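Local coordinates for protein phytase (Citrobacter braakii, PDB 3ZHC) that belongs to branch 2 of the histidine phosphatase superfamily, combining a central mixed beta sheet with helical layers and five disulfide bridges, at residues Q376-R379 with D380-D383; E240-L243 with L244-A247; Q137-E140 with E141-D144. The protein carries 2 engineered substitutions. All coordinates share one frame; numbering follows the deposited sequence.

Contact 1: Q376-R379 with D380-D383; sequences QTLR and DMRD
L378 O receives two backbone N-H groups, R382 N at 2.9 Å in a nearly straight alpha-helical bond and M381 N at 3.3 Å in a weak one. These bonds belong to helix 378-382, a worked example of a short helix whose first turn is capped by a side chain. T377 is the N-cap: with chi1 at 58° its OG1 lies between its own backbone N and carbonyl carbon, where it accepts D380 N at 3.2 Å. The same two residues are also bridged by a water, which accepts from T377 N and donates to D380 OD2. A second water joins Q376 NE2, which also bonds L76 O of helix 71-90, to D380 O. M381, extended beyond CG, brings CE to 3.4 Å from Q376 O. L378 and M381 both pack against helix 231-247. Further along, D383 N returns to R379 O at 2.9 Å. The side chains of this i to i+4 pair meet as well: the R379 chain, bent at chi2 and chi3, crosses D383 obliquely, the guanidinium and carboxylate planes are 16° apart, and D383 OD2 lies at the guanidinium edge, near its plane, in a weak salt bridge with R379 NE at 3.4 Å.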
ATOM      1  N   GLN B 376      -0.499   0.272 -18.751  1.00 16.67           N
ATOM      2  CA  GLN B 376      -1.232   1.515 -18.983  1.00 16.69           C
ATOM      3  C   GLN B 376      -2.030   1.824 -17.767  1.00 16.89           C
ATOM      4  O   GLN B 376      -2.643   0.909 -17.173  1.00 16.91           O
ATOM      5  CB  GLN B 376      -2.182   1.372 -20.157  1.00 16.68           C
ATOM      6  CG  GLN B 376      -1.471   1.323 -21.520  1.00 16.43           C
ATOM      7  CD  GLN B 376      -2.136   0.391 -22.492  1.00 15.96           C
ATOM      8  OE1 GLN B 376      -2.391  -0.750 -22.165  1.00 15.92           O
ATOM      9  NE2 GLN B 376      -2.405   0.870 -23.707  1.00 15.71           N
ATOM     10  N   THR B 377      -2.054   3.103 -17.367  1.00 17.08           N
ATOM     11  CA  THR B 377      -2.918   3.538 -16.274  1.00 17.35           C
ATOM     12  C   THR B 377      -4.375   3.345 -16.708  1.00 17.59           C
ATOM     13  O   THR B 377      -4.667   3.256 -17.915  1.00 17.73           O
ATOM     14  CB  THR B 377      -2.680   5.011 -15.860  1.00 17.31           C
ATOM     15  OG1 THR B 377      -2.884   5.876 -16.976  1.00 17.30           O
ATOM     16  CG2 THR B 377      -1.258   5.207 -15.332  1.00 17.30           C
ATOM     17  N   LEU B 378      -5.278   3.270 -15.740  1.00 17.92           N
ATOM     18  CA  LEU B 378      -6.711   3.074 -16.024  1.00 18.18           C
ATOM     19  C   LEU B 378      -7.269   4.248 -16.864  1.00 18.61           C
ATOM     20  O   LEU B 378      -8.094   4.053 -17.743  1.00 18.60           O
ATOM     21  CB  LEU B 378      -7.497   2.873 -14.706  1.00 18.06           C
ATOM     22  CG  LEU B 378      -8.984   2.483 -14.754  1.00 17.64           C
ATOM     23  CD1 LEU B 378      -9.217   1.262 -15.646  1.00 17.02           C
ATOM     24  CD2 LEU B 378      -9.514   2.236 -13.345  1.00 16.45           C
ATOM     25  N   ARG B 379      -6.788   5.451 -16.563  1.00 19.25           N
ATOM     26  CA  ARG B 379      -7.088   6.670 -17.325  1.00 19.73           C
ATOM     27  C   ARG B 379      -6.634   6.518 -18.784  1.00 19.70           C
ATOM     28  O   ARG B 379      -7.389   6.844 -19.712  1.00 19.43           O
ATOM     29  CB  ARG B 379      -6.369   7.858 -16.679  1.00 20.04           C
ATOM     30  CG  ARG B 379      -6.755   9.260 -17.158  1.00 21.64           C
ATOM     31  CD  ARG B 379      -8.091   9.719 -16.598  1.00 23.73           C
ATOM     32  NE  ARG B 379      -9.233   9.424 -17.480  1.00 25.37           N
ATOM     33  CZ  ARG B 379     -10.519   9.504 -17.114  1.00 26.80           C
ATOM     34  NH1 ARG B 379     -10.881   9.863 -15.856  1.00 27.36           N
ATOM     35  NH2 ARG B 379     -11.464   9.221 -18.005  1.00 27.33           N
ATOM     36  N   ASP B 380      -5.399   6.013 -18.979  1.00 19.72           N
ATOM     37  CA  ASP B 380      -4.848   5.798 -20.346  1.00 19.88           C
ATOM     38  C   ASP B 380      -5.581   4.681 -21.125  1.00 19.85           C
ATOM     39  O   ASP B 380      -5.542   4.671 -22.350  1.00 19.73           O
ATOM     40  CB  ASP B 380      -3.317   5.530 -20.313  1.00 20.02           C
ATOM     41  CG  ASP B 380      -2.468   6.820 -20.038  1.00 20.58           C
ATOM     42  OD1 ASP B 380      -3.032   7.915 -19.757  1.00 21.41           O
ATOM     43  OD2 ASP B 380      -1.219   6.723 -20.109  1.00 21.45           O
ATOM     44  N   MET B 381      -6.230   3.752 -20.412  1.00 19.92           N
ATOM     45  CA  MET B 381      -7.079   2.738 -21.044  1.00 20.11           C
ATOM     46  C   MET B 381      -8.371   3.409 -21.451  1.00 20.57           C
ATOM     47  O   MET B 381      -8.766   3.345 -22.609  1.00 20.48           O
ATOM     48  CB  MET B 381      -7.360   1.578 -20.104  1.00 19.87           C
ATOM     49  CG  MET B 381      -6.123   0.745 -19.797  1.00 19.78           C
ATOM     50  SD  MET B 381      -6.394  -0.512 -18.572  1.00 18.21           S
ATOM     51  CE  MET B 381      -4.776  -1.317 -18.553  1.00 18.86           C
ATOM     52  N   ARG B 382      -9.011   4.056 -20.472  1.00 21.16           N
ATOM     53  CA  ARG B 382     -10.266   4.807 -20.645  1.00 21.82           C
ATOM     54  C   ARG B 382     -10.226   5.763 -21.829  1.00 22.09           C
ATOM     55  O   ARG B 382     -11.149   5.777 -22.626  1.00 22.15           O
ATOM     56  CB  ARG B 382     -10.575   5.607 -19.357  1.00 21.98           C
ATOM     57  CG  ARG B 382     -11.932   6.356 -19.302  1.00 22.80           C
ATOM     58  CD  ARG B 382     -13.057   5.409 -19.366  1.00 24.01           C
ATOM     59  NE  ARG B 382     -14.365   6.002 -19.039  1.00 24.54           N
ATOM     60  CZ  ARG B 382     -15.497   5.296 -18.898  1.00 24.71           C
ATOM     61  NH1 ARG B 382     -15.498   3.959 -19.048  1.00 25.04           N
ATOM     62  NH2 ARG B 382     -16.640   5.918 -18.604  1.00 24.84           N
ATOM     63  N   ASP B 383      -9.151   6.539 -21.935  1.00 22.54           N
ATOM     64  CA  ASP B 383      -8.968   7.523 -23.019  1.00 22.86           C
ATOM     65  C   ASP B 383      -8.320   6.966 -24.295  1.00 23.15           C
ATOM     66  O   ASP B 383      -8.316   7.649 -25.317  1.00 23.04           O
ATOM     67  CB  ASP B 383      -8.081   8.682 -22.530  1.00 22.95           C
ATOM     68  CG  ASP B 383      -8.648   9.410 -21.331  1.00 23.03           C
ATOM     69  OD1 ASP B 383      -9.873   9.465 -21.152  1.00 23.28           O
ATOM     70  OD2 ASP B 383      -7.840   9.942 -20.557  1.00 24.32           O
TER
HETATM   71  O   HOH W   1      -3.080   3.791 -23.719  1.00  9.25           O
HETATM   72  O   HOH W   2      -0.258   4.710 -18.887  1.00 19.59           O

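Contact 2: E240-L243 with L244-A247; sequences EIFL and LQEA
E240 and L244, one turn apart, meet through an aliphatic contact, E240 CG lying 3.9 Å from L244 CD1; the carboxylate oxygen E240 OE2 is also 3.9 Å from L244 CG. They belong to the last two turns of the alpha helix 231-247, a worked example of how i to i+4 neighbours on a buried helical segment pack on each other. The E240 chain has CG anti to the backbone N (chi1 177°) and then bends at chi2, which folds the carboxylate along the helix toward L244. L244 in turn leans back over the preceding turn, its CG 3.3 Å from E240 O. The backbone carries four consecutive i to i+4 bonds, from L244 N to E240 O at 2.8 Å through to A247 N and L243 O at 2.9 Å, so that all four carbonyls of 240-243 are used.

The next shell surrounds polar and apolar ends alike. E240 OE2 forms a salt bridge with R38, and L244 touches R42; both arginines lie in the RHGxRxP signature of histidine phosphatases, a segment that lines the active site in this family. A bound formic acid, probably from the crystallisation liquor, sits about 3 Å from the E240 side chain at the nearest atoms. F242 is set among L188, V191 and L192 of helix 182-192, while L243 and E240 reach L268 of helix 260-280. Q245, extended beyond CG, points the same way as the neighbouring F242 ring, with its amide turned 63° from the ring plane. Its OE1 takes a hydrogen bond from A254 N in the following loop, which holds the amide rotation. The NE2 branch is thereby directed to I241, 3.8 Å from the methyl CG2, and OE1 meets the edge of the phenyl ring at F242 CD1, also 3.8 Å away.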
ATOM      1  N   GLU B 240     -13.028  -6.865 -10.659  1.00  9.51           N
ATOM      2  CA  GLU B 240     -12.325  -6.950 -11.946  1.00  9.48           C
ATOM      3  C   GLU B 240     -13.262  -6.524 -13.076  1.00  9.49           C
ATOM      4  O   GLU B 240     -12.834  -5.835 -14.008  1.00  9.41           O
ATOM      5  CB  GLU B 240     -11.771  -8.357 -12.184  1.00  9.38           C
ATOM      6  CG  GLU B 240     -11.068  -8.588 -13.534  1.00  9.41           C
ATOM      7  CD  GLU B 240      -9.755  -7.781 -13.744  1.00  9.40           C
ATOM      8  OE1 GLU B 240      -9.241  -7.130 -12.791  1.00  9.09           O
ATOM      9  OE2 GLU B 240      -9.241  -7.828 -14.885  1.00  8.64           O
ATOM     10  N   ILE B 241     -14.540  -6.933 -12.990  1.00  9.51           N
ATOM     11  CA  ILE B 241     -15.539  -6.543 -14.004  1.00  9.50           C
ATOM     12  C   ILE B 241     -15.653  -5.003 -14.037  1.00  9.52           C
ATOM     13  O   ILE B 241     -15.660  -4.412 -15.117  1.00  9.44           O
ATOM     14  CB  ILE B 241     -16.917  -7.232 -13.809  1.00  9.35           C
ATOM     15  CG1 ILE B 241     -16.794  -8.733 -14.066  1.00  9.66           C
ATOM     16  CG2 ILE B 241     -17.966  -6.644 -14.759  1.00  9.17           C
ATOM     17  CD1 ILE B 241     -18.035  -9.545 -13.734  1.00  9.05           C
ATOM     18  N   PHE B 242     -15.709  -4.368 -12.875  1.00  9.55           N
ATOM     19  CA  PHE B 242     -15.767  -2.886 -12.847  1.00  9.80           C
ATOM     20  C   PHE B 242     -14.542  -2.263 -13.527  1.00  9.71           C
ATOM     21  O   PHE B 242     -14.695  -1.321 -14.304  1.00  9.72           O
ATOM     22  CB  PHE B 242     -15.940  -2.327 -11.440  1.00  9.77           C
ATOM     23  CG  PHE B 242     -17.200  -2.793 -10.728  1.00 10.24           C
ATOM     24  CD1 PHE B 242     -18.424  -2.932 -11.407  1.00 10.67           C
ATOM     25  CD2 PHE B 242     -17.165  -3.067  -9.348  1.00 10.91           C
ATOM     26  CE1 PHE B 242     -19.583  -3.354 -10.727  1.00 11.03           C
ATOM     27  CE2 PHE B 242     -18.321  -3.489  -8.663  1.00 11.19           C
ATOM     28  CZ  PHE B 242     -19.524  -3.633  -9.350  1.00 11.36           C
ATOM     29  N   LEU B 243     -13.347  -2.800 -13.238  1.00  9.71           N
ATOM     30  CA  LEU B 243     -12.101  -2.342 -13.883  1.00  9.90           C
ATOM     31  C   LEU B 243     -12.181  -2.511 -15.383  1.00  9.92           C
ATOM     32  O   LEU B 243     -11.840  -1.598 -16.125  1.00  9.68           O
ATOM     33  CB  LEU B 243     -10.879  -3.112 -13.377  1.00  9.90           C
ATOM     34  CG  LEU B 243      -9.518  -2.566 -13.867  1.00 10.25           C
ATOM     35  CD1 LEU B 243      -8.845  -1.736 -12.770  1.00  9.96           C
ATOM     36  CD2 LEU B 243      -8.600  -3.690 -14.346  1.00  9.84           C
ATOM     37  N   LEU B 244     -12.629  -3.699 -15.819  1.00 10.20           N
ATOM     38  CA  LEU B 244     -12.806  -3.999 -17.266  1.00 10.41           C
ATOM     39  C   LEU B 244     -13.797  -3.030 -17.940  1.00 10.89           C
ATOM     40  O   LEU B 244     -13.525  -2.532 -19.042  1.00 10.50           O
ATOM     41  CB  LEU B 244     -13.227  -5.445 -17.472  1.00 10.32           C
ATOM     42  CG  LEU B 244     -12.115  -6.480 -17.146  1.00 10.07           C
ATOM     43  CD1 LEU B 244     -12.707  -7.903 -16.963  1.00 10.01           C
ATOM     44  CD2 LEU B 244     -11.003  -6.474 -18.191  1.00  8.87           C
ATOM     45  N   GLN B 245     -14.932  -2.759 -17.274  1.00 11.52           N
ATOM     46  CA  GLN B 245     -15.924  -1.780 -17.791  1.00 12.11           C
ATOM     47  C   GLN B 245     -15.265  -0.412 -18.074  1.00 12.62           C
ATOM     48  O   GLN B 245     -15.444   0.172 -19.169  1.00 12.73           O
ATOM     49  CB  GLN B 245     -17.076  -1.584 -16.810  1.00 12.13           C
ATOM     50  CG  GLN B 245     -18.014  -2.718 -16.701  1.00 12.04           C
ATOM     51  CD  GLN B 245     -19.035  -2.532 -15.582  1.00 12.34           C
ATOM     52  OE1 GLN B 245     -19.019  -1.522 -14.856  1.00 12.54           O
ATOM     53  NE2 GLN B 245     -19.932  -3.502 -15.438  1.00 11.60           N
ATOM     54  N   GLU B 246     -14.505   0.072 -17.081  1.00 13.06           N
ATOM     55  CA  GLU B 246     -13.764   1.333 -17.174  1.00 13.43           C
ATOM     56  C   GLU B 246     -12.732   1.298 -18.319  1.00 13.59           C
ATOM     57  O   GLU B 246     -12.754   2.158 -19.206  1.00 13.69           O
ATOM     58  CB  GLU B 246     -13.073   1.631 -15.840  1.00 13.55           C
ATOM     59  CG  GLU B 246     -12.356   3.001 -15.725  1.00 13.93           C
ATOM     60  CD  GLU B 246     -13.297   4.201 -15.679  1.00 14.31           C
ATOM     61  OE1 GLU B 246     -14.421   4.103 -15.171  1.00 14.07           O
ATOM     62  OE2 GLU B 246     -12.884   5.261 -16.156  1.00 16.48           O
ATOM     63  N   ALA B 247     -11.845   0.309 -18.297  1.00 13.79           N
ATOM     64  CA  ALA B 247     -10.794   0.154 -19.354  1.00 14.05           C
ATOM     65  C   ALA B 247     -11.377   0.004 -20.779  1.00 14.34           C
ATOM     66  O   ALA B 247     -10.758   0.433 -21.752  1.00 14.20           O
ATOM     67  CB  ALA B 247      -9.873  -1.019 -19.029  1.00 13.96           C
TER

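Contact 3: Q137-E140 with E141-D144; sequences QKDE and EKND
Q137 and D144 close the mouth of a surface loop, and theirs is the firmer part of the contact. The two side chains meet at about a right angle, Q137 CG standing 3.5 Å from D144 OD2, with the amide and carboxylate planes 67° apart. The touch is made by a methylene rather than by the amide, because Q137 is bent at chi2 (-61°) and its polar end turns off. A water completes the closure: it accepts from Q137 N at 2.8 Å and donates to D144 OD2. The same OD2 is hydrogen-bonded to Y310, while OD1 pairs with R309 in a salt bridge and takes L146 N, so the buried carboxylate is gripped at both oxygens and its rotation is fixed.

The far end of the loop is looser and faces solvent. D139 is the centre of an inverse gamma turn, marked by a weak bond from E140 N to K138 O at 2.8 Å. With CG anti to its backbone N, D139 carries its carboxylate across K142, where OD2 approaches CB at 3.5 Å. The opposite charges do not join: D139 OD2 and K142 NZ remain 5.4 Å apart, so any attraction is probably weak. E140 and E141 are exposed, E140 having a long, weak ion pair with R116.

The loop leaves strand 134-135 at one margin of the central mixed sheet and leads on toward helix 159-169. Its closed end rests on D110, just beyond strand 105-109, and on R309 and Y310 in the turn between strands 305-307 and 312-314.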
ATOM      1  N   GLN B 137      -0.665 -23.749 -29.549  1.00 27.03           N
ATOM      2  CA  GLN B 137      -1.008 -25.160 -29.780  1.00 28.25           C
ATOM      3  C   GLN B 137      -2.245 -25.206 -30.657  1.00 29.15           C
ATOM      4  O   GLN B 137      -3.210 -24.522 -30.376  1.00 29.07           O
ATOM      5  CB  GLN B 137      -1.247 -25.931 -28.458  1.00 28.38           C
ATOM      6  CG  GLN B 137      -0.039 -25.971 -27.510  1.00 29.04           C
ATOM      7  CD  GLN B 137       1.190 -26.650 -28.125  1.00 29.96           C
ATOM      8  OE1 GLN B 137       2.238 -26.022 -28.300  1.00 30.81           O
ATOM      9  NE2 GLN B 137       1.056 -27.924 -28.462  1.00 30.62           N
ATOM     10  N   LYS B 138      -2.196 -26.014 -31.726  1.00 30.53           N
ATOM     11  CA  LYS B 138      -3.314 -26.109 -32.705  1.00 31.58           C
ATOM     12  C   LYS B 138      -4.466 -26.995 -32.229  1.00 32.60           C
ATOM     13  O   LYS B 138      -5.581 -26.887 -32.769  1.00 32.75           O
ATOM     14  CB  LYS B 138      -2.800 -26.548 -34.094  1.00 31.63           C
ATOM     15  CG  LYS B 138      -1.753 -25.563 -34.729  1.00 31.75           C
ATOM     16  CD  LYS B 138      -2.370 -24.201 -35.086  1.00 31.92           C
ATOM     17  CE  LYS B 138      -1.351 -23.235 -35.664  1.00 31.92           C
ATOM     18  NZ  LYS B 138      -0.304 -22.846 -34.667  1.00 31.89           N
ATOM     19  N   ASP B 139      -4.224 -27.874 -31.234  1.00 33.79           N
ATOM     20  CA  ASP B 139      -5.325 -28.623 -30.592  1.00 34.73           C
ATOM     21  C   ASP B 139      -5.994 -27.609 -29.642  1.00 35.30           C
ATOM     22  O   ASP B 139      -5.752 -27.600 -28.416  1.00 35.46           O
ATOM     23  CB  ASP B 139      -4.827 -29.885 -29.872  1.00 34.91           C
ATOM     24  CG  ASP B 139      -5.987 -30.770 -29.312  1.00 35.75           C
ATOM     25  OD1 ASP B 139      -7.195 -30.478 -29.561  1.00 36.93           O
ATOM     26  OD2 ASP B 139      -5.673 -31.773 -28.616  1.00 37.20           O
ATOM     27  N   GLU B 140      -6.843 -26.752 -30.232  1.00 36.00           N
ATOM     28  CA  GLU B 140      -7.468 -25.596 -29.514  1.00 36.47           C
ATOM     29  C   GLU B 140      -8.588 -25.955 -28.497  1.00 36.67           C
ATOM     30  O   GLU B 140      -9.130 -25.046 -27.826  1.00 36.85           O
ATOM     31  CB  GLU B 140      -7.968 -24.542 -30.541  1.00 36.64           C
ATOM     32  CG  GLU B 140      -6.824 -23.920 -31.376  1.00 37.08           C
ATOM     33  CD  GLU B 140      -7.317 -22.984 -32.488  1.00 37.66           C
ATOM     34  OE1 GLU B 140      -7.862 -21.896 -32.176  1.00 38.07           O
ATOM     35  OE2 GLU B 140      -7.143 -23.342 -33.674  1.00 38.12           O
ATOM     36  N   GLU B 141      -8.927 -27.257 -28.393  1.00 36.79           N
ATOM     37  CA  GLU B 141      -9.852 -27.764 -27.382  1.00 36.84           C
ATOM     38  C   GLU B 141      -9.052 -27.920 -26.072  1.00 36.56           C
ATOM     39  O   GLU B 141      -9.438 -27.396 -24.998  1.00 36.74           O
ATOM     40  CB  GLU B 141     -10.468 -29.148 -27.776  1.00 37.05           C
ATOM     41  CG  GLU B 141     -10.979 -29.346 -29.279  1.00 37.83           C
ATOM     42  CD  GLU B 141     -12.316 -28.642 -29.621  1.00 38.73           C
ATOM     43  OE1 GLU B 141     -12.809 -27.810 -28.805  1.00 39.32           O
ATOM     44  OE2 GLU B 141     -12.864 -28.939 -30.724  1.00 39.01           O
ATOM     45  N   LYS B 142      -7.924 -28.646 -26.196  1.00 36.01           N
ATOM     46  CA  LYS B 142      -7.020 -29.023 -25.081  1.00 35.51           C
ATOM     47  C   LYS B 142      -6.266 -27.791 -24.479  1.00 34.71           C
ATOM     48  O   LYS B 142      -6.331 -26.664 -25.042  1.00 34.89           O
ATOM     49  CB  LYS B 142      -6.035 -30.139 -25.588  1.00 35.63           C
ATOM     50  CG  LYS B 142      -5.525 -31.166 -24.541  1.00 36.15           C
ATOM     51  CD  LYS B 142      -4.041 -31.001 -24.193  1.00 36.63           C
ATOM     52  CE  LYS B 142      -3.542 -32.140 -23.268  1.00 36.83           C
ATOM     53  NZ  LYS B 142      -3.618 -33.504 -23.896  1.00 36.94           N
ATOM     54  N   ASN B 143      -5.571 -28.002 -23.343  1.00 33.56           N
ATOM     55  CA  ASN B 143      -4.827 -26.906 -22.664  1.00 32.62           C
ATOM     56  C   ASN B 143      -3.333 -26.895 -22.991  1.00 31.49           C
ATOM     57  O   ASN B 143      -2.741 -27.947 -23.259  1.00 31.48           O
ATOM     58  CB  ASN B 143      -5.027 -26.950 -21.133  1.00 32.72           C
ATOM     59  CG  ASN B 143      -4.168 -28.006 -20.439  1.00 33.07           C
ATOM     60  OD1 ASN B 143      -4.344 -29.221 -20.643  1.00 33.80           O
ATOM     61  ND2 ASN B 143      -3.231 -27.542 -19.603  1.00 32.94           N
ATOM     62  N   ASP B 144      -2.737 -25.695 -22.965  1.00 30.05           N
ATOM     63  CA  ASP B 144      -1.304 -25.521 -23.186  1.00 28.98           C
ATOM     64  C   ASP B 144      -0.622 -25.540 -21.807  1.00 28.17           C
ATOM     65  O   ASP B 144      -0.820 -24.611 -21.031  1.00 28.00           O
ATOM     66  CB  ASP B 144      -1.014 -24.215 -23.935  1.00 28.76           C
ATOM     67  CG  ASP B 144       0.457 -24.079 -24.359  1.00 28.13           C
ATOM     68  OD1 ASP B 144       1.357 -24.694 -23.734  1.00 27.46           O
ATOM     69  OD2 ASP B 144       0.711 -23.349 -25.318  1.00 26.81           O
TER
HETATM   70  O   HOH W   3      -0.839 -22.348 -27.110  1.00 14.56           O

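Contacts 1 and 2 form one interface, their centres 11 Å apart. Helix 378-382 lies against the end of helix 231-247 through a salt bridge from R382 NE to E246 OE2 at 3.3 Å, and through packing of M381 SD on A247 CB at 3.5 Å. R382 NH1 adds bonds to E246 O and M250 O, binding the helix end and the loop after it. Contact 2 reaches the signature arginines, and the formic acid lies beside its E240 side chain. Contact 3 is separate: its centre is 32 Å from that of contact 1 and 28 Å from that of contact 2, with nearest atoms about 23 and 20 Å away, so it belongs to a different, peripheral part of the fold.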